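Local atomic coordinates of NADP-dependent glyceraldehyde-3-phosphate dehydrogenase (Bacillus halodurans, PDB entry 3PRL), a protein that probably catalyses the NADP-dependent, non-phosphorylating oxidation of glyceraldehyde 3-phosphate to 3-phosphoglycerate. Residues D[43-54]-D[215-226]; D[84-95]-D[106-114]. All coordinates share one frame; numbering follows the deposited sequence.

Interaction 1. Residues D[43-54]-D[215-226]; sequences IPALSQEEVNDA and VTGRGSVIGDHL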
loop_
_atom_site.group_PDB
_atom_site.type_symbol
_atom_site.label_atom_id
_atom_site.label_comp_id
_atom_site.label_asym_id
_atom_site.label_seq_id
_atom_site.Cartn_x
_atom_site.Cartn_y
_atom_site.Cartn_z
ATOM N N ILE D 43 -32.604 32.138 4.541
ATOM C CA ILE D 43 -32.647 30.750 4.074
ATOM C C ILE D 43 -34.019 30.157 4.384
ATOM O O ILE D 43 -34.696 30.624 5.306
ATOM C CB ILE D 43 -31.524 29.875 4.694
ATOM C CG1 ILE D 43 -31.675 29.790 6.218
ATOM C CG2 ILE D 43 -30.154 30.399 4.274
ATOM C CD1 ILE D 43 -30.821 28.740 6.855
ATOM N N PRO D 44 -34.445 29.138 3.611
ATOM C CA PRO D 44 -35.733 28.516 3.913
ATOM C C PRO D 44 -35.638 27.628 5.155
ATOM O O PRO D 44 -34.671 26.870 5.305
ATOM C CB PRO D 44 -36.012 27.659 2.670
ATOM C CG PRO D 44 -34.986 28.080 1.637
ATOM C CD PRO D 44 -33.816 28.540 2.422
ATOM N N ALA D 45 -36.621 27.738 6.046
ATOM C CA ALA D 45 -36.747 26.820 7.177
ATOM C C ALA D 45 -37.611 25.639 6.753
ATOM O O ALA D 45 -38.812 25.788 6.546
ATOM C CB ALA D 45 -37.349 27.529 8.381
ATOM N N LEU D 46 -36.986 24.471 6.616
ATOM C CA LEU D 46 -37.646 23.301 6.024
ATOM C C LEU D 46 -38.400 22.467 7.044
ATOM O O LEU D 46 -38.123 22.533 8.248
ATOM C CB LEU D 46 -36.646 22.409 5.265
ATOM C CG LEU D 46 -36.160 22.825 3.866
ATOM C CD1 LEU D 46 -35.270 21.731 3.253
ATOM C CD2 LEU D 46 -37.324 23.151 2.919
ATOM N N SER D 47 -39.353 21.689 6.528
ATOM C CA SER D 47 -40.236 20.826 7.323
ATOM C C SER D 47 -39.750 19.369 7.338
ATOM O O SER D 47 -38.790 19.022 6.649
ATOM C CB SER D 47 -41.672 20.895 6.775
ATOM O OG SER D 47 -41.742 20.440 5.425
ATOM N N GLN D 48 -40.429 18.527 8.118
ATOM C CA GLN D 48 -40.084 17.102 8.220
ATOM C C GLN D 48 -40.228 16.353 6.890
ATOM O O GLN D 48 -39.430 15.455 6.594
ATOM C CB GLN D 48 -40.882 16.415 9.339
ATOM C CG GLN D 48 -40.255 16.593 10.734
ATOM C CD GLN D 48 -41.097 16.016 11.862
ATOM O OE1 GLN D 48 -42.261 16.398 12.059
ATOM N NE2 GLN D 48 -40.507 15.101 12.624
ATOM N N GLU D 49 -41.219 16.747 6.086
ATOM C CA GLU D 49 -41.466 16.117 4.780
ATOM C C GLU D 49 -40.388 16.491 3.777
ATOM O O GLU D 49 -39.695 15.623 3.261
ATOM C CB GLU D 49 -42.839 16.501 4.211
ATOM C CG GLU D 49 -44.013 15.948 4.970
ATOM C CD GLU D 49 -44.013 16.398 6.415
ATOM O OE1 GLU D 49 -44.273 17.597 6.678
ATOM O OE2 GLU D 49 -43.731 15.540 7.281
ATOM N N GLU D 50 -40.244 17.790 3.513
ATOM C CA GLU D 50 -39.229 18.272 2.579
ATOM C C GLU D 50 -37.829 17.700 2.880
ATOM O O GLU D 50 -37.000 17.598 1.972
ATOM C CB GLU D 50 -39.231 19.797 2.523
ATOM C CG GLU D 50 -40.585 20.344 2.093
ATOM C CD GLU D 50 -40.689 21.840 2.190
ATOM O OE1 GLU D 50 -40.440 22.397 3.283
ATOM O OE2 GLU D 50 -41.045 22.453 1.166
ATOM N N VAL D 51 -37.604 17.305 4.141
ATOM C CA VAL D 51 -36.368 16.646 4.601
ATOM C C VAL D 51 -36.294 15.158 4.204
ATOM O O VAL D 51 -35.237 14.680 3.786
ATOM C CB VAL D 51 -36.156 16.811 6.136
ATOM C CG1 VAL D 51 -35.157 15.802 6.673
ATOM C CG2 VAL D 51 -35.686 18.212 6.467
ATOM N N ASN D 52 -37.410 14.437 4.354
ATOM C CA ASN D 52 -37.551 13.080 3.823
ATOM C C ASN D 52 -37.414 13.107 2.308
ATOM O O ASN D 52 -36.693 12.315 1.730
ATOM C CB ASN D 52 -38.905 12.470 4.206
ATOM C CG ASN D 52 -39.187 12.545 5.697
ATOM O OD1 ASN D 52 -38.290 12.363 6.513
ATOM N ND2 ASN D 52 -40.444 12.816 6.059
ATOM N N ASP D 53 -38.089 14.057 1.674
ATOM C CA ASP D 53 -38.042 14.190 0.225
ATOM C C ASP D 53 -36.631 14.320 -0.313
ATOM O O ASP D 53 -36.298 13.709 -1.319
ATOM C CB ASP D 53 -38.922 15.345 -0.246
ATOM C CG ASP D 53 -40.381 14.931 -0.417
ATOM O OD1 ASP D 53 -40.726 13.788 -0.047
ATOM O OD2 ASP D 53 -41.177 15.746 -0.930
ATOM N N ALA D 54 -35.808 15.103 0.371
ATOM C CA ALA D 54 -34.398 15.240 0.034
ATOM C C ALA D 54 -33.654 13.920 0.216
ATOM O O ALA D 54 -32.852 13.543 -0.633
ATOM C CB ALA D 54 -33.759 16.322 0.878
ATOM N N VAL D 215 -30.268 20.827 2.799
ATOM C CA VAL D 215 -31.341 20.922 3.769
ATOM C C VAL D 215 -31.021 22.057 4.710
ATOM O O VAL D 215 -29.966 22.083 5.311
ATOM C CB VAL D 215 -31.605 19.588 4.525
ATOM C CG1 VAL D 215 -32.257 18.566 3.579
ATOM C CG2 VAL D 215 -30.315 19.015 5.149
ATOM N N THR D 216 -31.929 23.025 4.797
ATOM C CA THR D 216 -31.794 24.101 5.752
ATOM C C THR D 216 -33.038 24.161 6.626
ATOM O O THR D 216 -34.131 23.780 6.213
ATOM C CB THR D 216 -31.540 25.474 5.074
ATOM O OG1 THR D 216 -32.574 25.737 4.121
ATOM C CG2 THR D 216 -30.175 25.496 4.381
ATOM N N GLY D 217 -32.860 24.642 7.841
ATOM C CA GLY D 217 -33.935 24.650 8.799
ATOM C C GLY D 217 -33.367 25.001 10.141
ATOM O O GLY D 217 -32.154 24.924 10.352
ATOM N N ARG D 218 -34.258 25.382 11.045
ATOM C CA ARG D 218 -33.883 25.869 12.364
ATOM C C ARG D 218 -32.731 25.067 13.002
ATOM O O ARG D 218 -31.602 25.563 13.096
ATOM C CB ARG D 218 -35.130 25.942 13.255
ATOM C CG ARG D 218 -36.311 26.646 12.561
ATOM C CD ARG D 218 -36.988 27.662 13.474
ATOM N NE ARG D 218 -36.030 28.629 14.017
ATOM C CZ ARG D 218 -36.037 29.937 13.767
ATOM N NH1 ARG D 218 -35.112 30.716 14.316
ATOM N NH2 ARG D 218 -36.970 30.474 12.985
ATOM N N GLY D 219 -33.001 23.825 13.393
ATOM C CA GLY D 219 -31.993 23.005 14.051
ATOM C C GLY D 219 -32.602 22.137 15.132
ATOM O O GLY D 219 -31.892 21.597 15.985
ATOM N N SER D 220 -33.929 22.035 15.101
ATOM C CA SER D 220 -34.675 21.062 15.891
ATOM C C SER D 220 -35.834 20.503 15.068
ATOM O O SER D 220 -36.118 19.309 15.106
ATOM C CB SER D 220 -35.173 21.673 17.198
ATOM O OG SER D 220 -34.209 21.494 18.216
ATOM N N VAL D 221 -36.490 21.381 14.317
ATOM C CA VAL D 221 -37.500 20.980 13.343
ATOM C C VAL D 221 -36.891 19.975 12.353
ATOM O O VAL D 221 -37.607 19.193 11.720
ATOM C CB VAL D 221 -38.051 22.207 12.586
ATOM C CG1 VAL D 221 -39.438 21.915 12.026
ATOM C CG2 VAL D 221 -38.100 23.417 13.503
ATOM N N ILE D 222 -35.559 19.993 12.249
ATOM C CA ILE D 222 -34.812 19.113 11.345
ATOM C C ILE D 222 -33.677 18.346 12.029
ATOM O O ILE D 222 -33.342 17.241 11.610
ATOM C CB ILE D 222 -34.269 19.874 10.090
ATOM C CG1 ILE D 222 -33.454 21.121 10.473
ATOM C CG2 ILE D 222 -35.423 20.269 9.172
ATOM C CD1 ILE D 222 -31.962 20.942 10.484
ATOM N N GLY D 223 -33.102 18.935 13.076
ATOM C CA GLY D 223 -31.949 18.367 13.779
ATOM C C GLY D 223 -32.011 16.867 14.012
ATOM O O GLY D 223 -31.396 16.093 13.276
ATOM N N ASP D 224 -32.764 16.462 15.032
ATOM C CA ASP D 224 -32.897 15.053 15.416
ATOM C C ASP D 224 -33.395 14.137 14.287
ATOM O O ASP D 224 -32.819 13.067 14.059
ATOM C CB ASP D 224 -33.814 14.914 16.635
ATOM C CG ASP D 224 -33.272 15.619 17.875
ATOM O OD1 ASP D 224 -32.039 15.619 18.117
ATOM O OD2 ASP D 224 -34.102 16.168 18.622
ATOM N N HIS D 225 -34.451 14.572 13.592
ATOM C CA HIS D 225 -35.080 13.835 12.480
ATOM C C HIS D 225 -34.079 13.381 11.407
ATOM O O HIS D 225 -34.205 12.279 10.865
ATOM C CB HIS D 225 -36.176 14.699 11.846
ATOM C CG HIS D 225 -36.950 14.022 10.751
ATOM N ND1 HIS D 225 -37.992 13.150 10.998
ATOM C CD2 HIS D 225 -36.849 14.113 9.402
ATOM C CE1 HIS D 225 -38.494 12.726 9.850
ATOM N NE2 HIS D 225 -37.821 13.298 8.866
ATOM N N LEU D 226 -33.100 14.234 11.101
ATOM C CA LEU D 226 -32.045 13.885 10.159
ATOM C C LEU D 226 -31.165 12.780 10.723
ATOM O O LEU D 226 -31.010 11.734 10.108
ATOM C CB LEU D 226 -31.183 15.100 9.831
ATOM C CG LEU D 226 -31.718 16.168 8.881
ATOM C CD1 LEU D 226 -31.123 17.525 9.236
ATOM C CD2 LEU D 226 -31.400 15.806 7.444
#

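Interaction 2. Residues D[84-95]-D[106-114]; sequences LEERKEIIGELI and AIGEVSRTA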
loop_
_atom_site.group_PDB
_atom_site.type_symbol
_atom_site.label_atom_id
_atom_site.label_comp_id
_atom_site.label_asym_id
_atom_site.label_seq_id
_atom_site.Cartn_x
_atom_site.Cartn_y
_atom_site.Cartn_z
ATOM N N LEU D 84 -15.394 27.441 -8.314
ATOM C CA LEU D 84 -15.197 28.092 -7.011
ATOM C C LEU D 84 -14.042 29.105 -7.082
ATOM O O LEU D 84 -14.195 30.266 -6.717
ATOM C CB LEU D 84 -15.001 27.070 -5.871
ATOM C CG LEU D 84 -16.152 26.111 -5.502
ATOM C CD1 LEU D 84 -15.716 25.000 -4.522
ATOM C CD2 LEU D 84 -17.372 26.809 -4.956
ATOM N N GLU D 85 -12.901 28.659 -7.591
ATOM C CA GLU D 85 -11.720 29.499 -7.793
ATOM C C GLU D 85 -12.053 30.761 -8.592
ATOM O O GLU D 85 -11.669 31.871 -8.212
ATOM C CB GLU D 85 -10.687 28.667 -8.533
ATOM C CG GLU D 85 -9.373 29.320 -8.841
ATOM C CD GLU D 85 -8.383 28.269 -9.287
ATOM O OE1 GLU D 85 -8.185 28.120 -10.513
ATOM O OE2 GLU D 85 -7.852 27.551 -8.414
ATOM N N GLU D 86 -12.766 30.563 -9.700
ATOM C CA GLU D 86 -13.340 31.633 -10.504
ATOM C C GLU D 86 -14.160 32.623 -9.665
ATOM O O GLU D 86 -14.099 33.834 -9.897
ATOM C CB GLU D 86 -14.205 31.019 -11.617
ATOM C CG GLU D 86 -14.878 32.019 -12.540
ATOM C CD GLU D 86 -15.588 31.363 -13.717
ATOM O OE1 GLU D 86 -14.998 30.462 -14.357
ATOM O OE2 GLU D 86 -16.739 31.766 -14.005
ATOM N N ARG D 87 -14.923 32.111 -8.701
ATOM C CA ARG D 87 -15.771 32.962 -7.853
ATOM C C ARG D 87 -15.128 33.265 -6.493
ATOM O O ARG D 87 -15.825 33.492 -5.493
ATOM C CB ARG D 87 -17.172 32.349 -7.697
ATOM C CG ARG D 87 -17.912 32.237 -9.027
ATOM C CD ARG D 87 -19.086 31.272 -8.997
ATOM N NE ARG D 87 -19.607 31.032 -10.348
ATOM C CZ ARG D 87 -20.661 30.274 -10.633
ATOM N NH1 ARG D 87 -21.340 29.668 -9.670
ATOM N NH2 ARG D 87 -21.043 30.129 -11.893
ATOM N N LYS D 88 -13.793 33.267 -6.479
ATOM C CA LYS D 88 -12.989 33.657 -5.316
ATOM C C LYS D 88 -13.626 34.818 -4.559
ATOM O O LYS D 88 -13.905 34.725 -3.362
ATOM C CB LYS D 88 -11.593 34.113 -5.774
ATOM C CG LYS D 88 -10.460 33.141 -5.536
ATOM C CD LYS D 88 -9.078 33.837 -5.549
ATOM C CE LYS D 88 -8.616 34.261 -6.942
ATOM N NZ LYS D 88 -9.199 35.577 -7.384
ATOM N N GLU D 89 -13.855 35.898 -5.300
ATOM C CA GLU D 89 -14.162 37.206 -4.752
ATOM C C GLU D 89 -15.606 37.323 -4.299
ATOM O O GLU D 89 -15.890 37.963 -3.291
ATOM C CB GLU D 89 -13.849 38.291 -5.795
ATOM C CG GLU D 89 -12.383 38.731 -5.837
ATOM C CD GLU D 89 -11.435 37.676 -6.401
ATOM O OE1 GLU D 89 -11.721 37.107 -7.477
ATOM O OE2 GLU D 89 -10.384 37.424 -5.770
ATOM N N ILE D 90 -16.510 36.716 -5.059
ATOM C CA ILE D 90 -17.938 36.745 -4.763
ATOM C C ILE D 90 -18.219 35.904 -3.519
ATOM O O ILE D 90 -18.785 36.382 -2.546
ATOM C CB ILE D 90 -18.767 36.211 -5.958
ATOM C CG1 ILE D 90 -18.587 37.127 -7.185
ATOM C CG2 ILE D 90 -20.249 36.021 -5.553
ATOM C CD1 ILE D 90 -19.003 36.515 -8.520
ATOM N N ILE D 91 -17.803 34.645 -3.563
ATOM C CA ILE D 91 -18.015 33.726 -2.454
ATOM C C ILE D 91 -17.249 34.237 -1.234
ATOM O O ILE D 91 -17.837 34.424 -0.168
ATOM C CB ILE D 91 -17.633 32.278 -2.862
ATOM C CG1 ILE D 91 -18.437 31.864 -4.093
ATOM C CG2 ILE D 91 -17.880 31.286 -1.728
ATOM C CD1 ILE D 91 -18.180 30.452 -4.550
ATOM N N GLY D 92 -15.953 34.497 -1.408
ATOM C CA GLY D 92 -15.112 35.046 -0.341
ATOM C C GLY D 92 -15.760 36.200 0.412
ATOM O O GLY D 92 -15.807 36.178 1.636
ATOM N N GLU D 93 -16.279 37.192 -0.316
ATOM C CA GLU D 93 -16.968 38.337 0.301
ATOM C C GLU D 93 -18.161 37.934 1.170
ATOM O O GLU D 93 -18.389 38.527 2.229
ATOM C CB GLU D 93 -17.377 39.411 -0.735
ATOM C CG GLU D 93 -18.376 38.988 -1.849
ATOM C CD GLU D 93 -19.862 39.004 -1.437
ATOM O OE1 GLU D 93 -20.712 38.542 -2.235
ATOM O OE2 GLU D 93 -20.186 39.471 -0.325
ATOM N N LEU D 94 -18.923 36.935 0.714
ATOM C CA LEU D 94 -20.082 36.448 1.461
ATOM C C LEU D 94 -19.610 35.854 2.781
ATOM O O LEU D 94 -20.146 36.166 3.844
ATOM C CB LEU D 94 -20.880 35.419 0.651
ATOM C CG LEU D 94 -22.330 35.158 1.059
ATOM C CD1 LEU D 94 -23.230 36.335 0.744
ATOM C CD2 LEU D 94 -22.857 33.929 0.353
ATOM N N ILE D 95 -18.582 35.020 2.711
ATOM C CA ILE D 95 -17.973 34.479 3.928
ATOM C C ILE D 95 -17.543 35.574 4.924
ATOM O O ILE D 95 -17.936 35.521 6.089
ATOM C CB ILE D 95 -16.798 33.527 3.637
ATOM C CG1 ILE D 95 -17.260 32.351 2.771
ATOM C CG2 ILE D 95 -16.202 33.041 4.958
ATOM C CD1 ILE D 95 -16.110 31.508 2.195
ATOM N N ALA D 106 -11.025 34.895 4.175
ATOM C CA ALA D 106 -12.295 34.341 3.669
ATOM C C ALA D 106 -12.219 33.952 2.197
ATOM O O ALA D 106 -12.761 32.911 1.791
ATOM C CB ALA D 106 -13.430 35.301 3.896
ATOM N N ILE D 107 -11.538 34.781 1.405
ATOM C CA ILE D 107 -11.244 34.435 0.011
ATOM C C ILE D 107 -10.294 33.259 -0.013
ATOM O O ILE D 107 -10.410 32.408 -0.874
ATOM C CB ILE D 107 -10.585 35.599 -0.779
ATOM C CG1 ILE D 107 -11.426 36.865 -0.690
ATOM C CG2 ILE D 107 -10.363 35.196 -2.239
ATOM C CD1 ILE D 107 -10.601 38.142 -0.821
ATOM N N GLY D 108 -9.359 33.235 0.941
ATOM C CA GLY D 108 -8.368 32.176 1.102
ATOM C C GLY D 108 -9.036 30.839 1.374
ATOM O O GLY D 108 -8.552 29.796 0.932
ATOM N N GLU D 109 -10.160 30.889 2.087
ATOM C CA GLU D 109 -10.966 29.715 2.366
ATOM C C GLU D 109 -11.506 29.087 1.091
ATOM O O GLU D 109 -11.471 27.866 0.954
ATOM C CB GLU D 109 -12.130 30.045 3.303
ATOM C CG GLU D 109 -13.090 28.868 3.478
ATOM C CD GLU D 109 -14.092 29.046 4.594
ATOM O OE1 GLU D 109 -14.131 30.131 5.226
ATOM O OE2 GLU D 109 -14.845 28.085 4.824
ATOM N N VAL D 110 -12.007 29.919 0.178
ATOM C CA VAL D 110 -12.476 29.452 -1.131
ATOM C C VAL D 110 -11.319 28.866 -1.979
ATOM O O VAL D 110 -11.496 27.823 -2.606
ATOM C CB VAL D 110 -13.225 30.560 -1.941
ATOM C CG1 VAL D 110 -13.969 29.957 -3.128
ATOM C CG2 VAL D 110 -14.190 31.358 -1.052
ATOM N N SER D 111 -10.159 29.533 -1.994
ATOM C CA SER D 111 -8.981 29.045 -2.752
ATOM C C SER D 111 -8.586 27.664 -2.276
ATOM O O SER D 111 -8.423 26.742 -3.081
ATOM C CB SER D 111 -7.763 29.955 -2.588
ATOM O OG SER D 111 -8.026 31.266 -3.015
ATOM N N ARG D 112 -8.445 27.535 -0.960
ATOM C CA ARG D 112 -7.998 26.287 -0.361
ATOM C C ARG D 112 -9.032 25.195 -0.615
ATOM O O ARG D 112 -8.664 24.046 -0.824
ATOM C CB ARG D 112 -7.706 26.456 1.140
ATOM C CG ARG D 112 -7.115 25.206 1.817
ATOM C CD ARG D 112 -6.542 25.499 3.218
ATOM N NE ARG D 112 -6.657 24.339 4.102
ATOM C CZ ARG D 112 -6.379 24.339 5.411
ATOM N NH1 ARG D 112 -5.957 25.445 6.017
ATOM N NH2 ARG D 112 -6.532 23.221 6.123
ATOM N N THR D 113 -10.316 25.575 -0.601
ATOM C CA THR D 113 -11.416 24.636 -0.823
ATOM C C THR D 113 -11.279 23.920 -2.174
ATOM O O THR D 113 -11.361 22.687 -2.232
ATOM C CB THR D 113 -12.822 25.320 -0.667
ATOM O OG1 THR D 113 -13.100 25.568 0.715
ATOM C CG2 THR D 113 -13.938 24.461 -1.229
ATOM N N ALA D 114 -11.063 24.695 -3.244
ATOM C CA ALA D 114 -10.866 24.135 -4.593
ATOM C C ALA D 114 -9.629 23.259 -4.653
ATOM O O ALA D 114 -9.596 22.254 -5.365
ATOM C CB ALA D 114 -10.796 25.241 -5.660
#

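Interaction 1. Residues D[43-54]-D[215-226]
Gln48 lays its CG over one face of the His225 ring, a CH-pi contact with CG 4.2 Å from the ring centroid and 10° off the normal. The ring's rim is held as well: Val51 CG1 lies near its plane against CD2, and His225 NE2 donates to Asn52 OD1 at 2.6 Å, with an N-H...O angle of 158° and the oxygen almost in the ring plane. With CG anti to the backbone N (chi1 -176°), the ring extends to helix 48-65. His229 also bonds to Asn52 OD1, so one amide oxygen serves two imidazoles.

Beside the ring, Val51 CG2 meets Ile222 CG2 at 3.4 Å, closer than usual van der Waals contact, while Val51 CG1 packs on Leu226 CD2 at 3.8 Å. At the other end, Thr216 OG1 donates to Pro44 O (2.7 Å) in the carbonyl plane, and Leu46 N returns a bond to Thr216 O (3.0 Å).

The segment 215-226 carries Gly219 and Asp224, both NADP(+)-binding residues. Polar bonds at both ends and a tight aliphatic centre are consistent with the turn that carries these residues being held against strand 39-44 and helix 48-65.

Interaction 2. Residues D[84-95]-D[106-114]
Val110 of helix 103-124 is a knob in a hole made by Leu84 of helix 70-86 and Ile91, Gly92 and Ile95 of helix 88-98. From CB the two methyls diverge. CG1, anti to the backbone N (chi1 -167°), reaches the end of helix 70-86, 3.6 Å from Leu84 O; CG2 turns to helix 88-98, where it lies 3.6 Å from Gly92 N and also touches Ile91 CG2 and Ile95 CD1.

The absence of a side chain at Gly92 permits the close approach: its CA is 3.9 Å from Ile107 CA, and a CB there would run into Ile107 CG1. The axes of segments 88-95 and 106-114 approach to 7.7 Å, their N-to-C directions 126° apart. Next along, Ala106 CB rests on Gly92 O at 3.4 Å and on Ile95 CG2.

Farther out, the aliphatic part of Lys88 covers Ile107 CG2, with CB, CG and CD all near that methyl and CD also 3.8 Å from Ser111 OG. Bends at chi3 and chi4 then bring NZ back to Glu89 OE2 (2.7 Å), met at its syn lone pair. Replacing Lys88 by an alanine would probably leave Ile107 CG2 less covered and the Glu89 carboxylate without its salt-bridge mate.

Glu109 OE1 lies against Ile95 CG2 (3.6 Å), but its carboxylate is engaged by Lys101 and by the backbone N atoms of Val166 and Asn167. The contact thus joins helices 70-86 and 88-98 to helix 103-124; Leu84 and Ile95 also touch helix 192-204, and Thr113 packs on helix 167-178, which follows strand 144-159 in the chain.

In the fold
Interaction 2 is nested within the chain loop that interaction 1 closes: 43-54 comes first, then 84-95 and 106-114, and finally 215-226. Helix 48-65 of interaction 1 is followed directly by helix 70-86 of interaction 2. The centres lie 27 Å apart and the nearest atoms about 9 Å, so the contacts do not touch. Interaction 1 packs on strand 182-186, whereas Glu109 and Thr113 of interaction 2 touch the loop that follows strand 144-159 of the same sheet. Both lie near NADP(+)-binding residues: interaction 1 contains Gly219 and Asp224, while interaction 2 stands farther off, the side chain of Glu109 about 8 Å from that of Ser160.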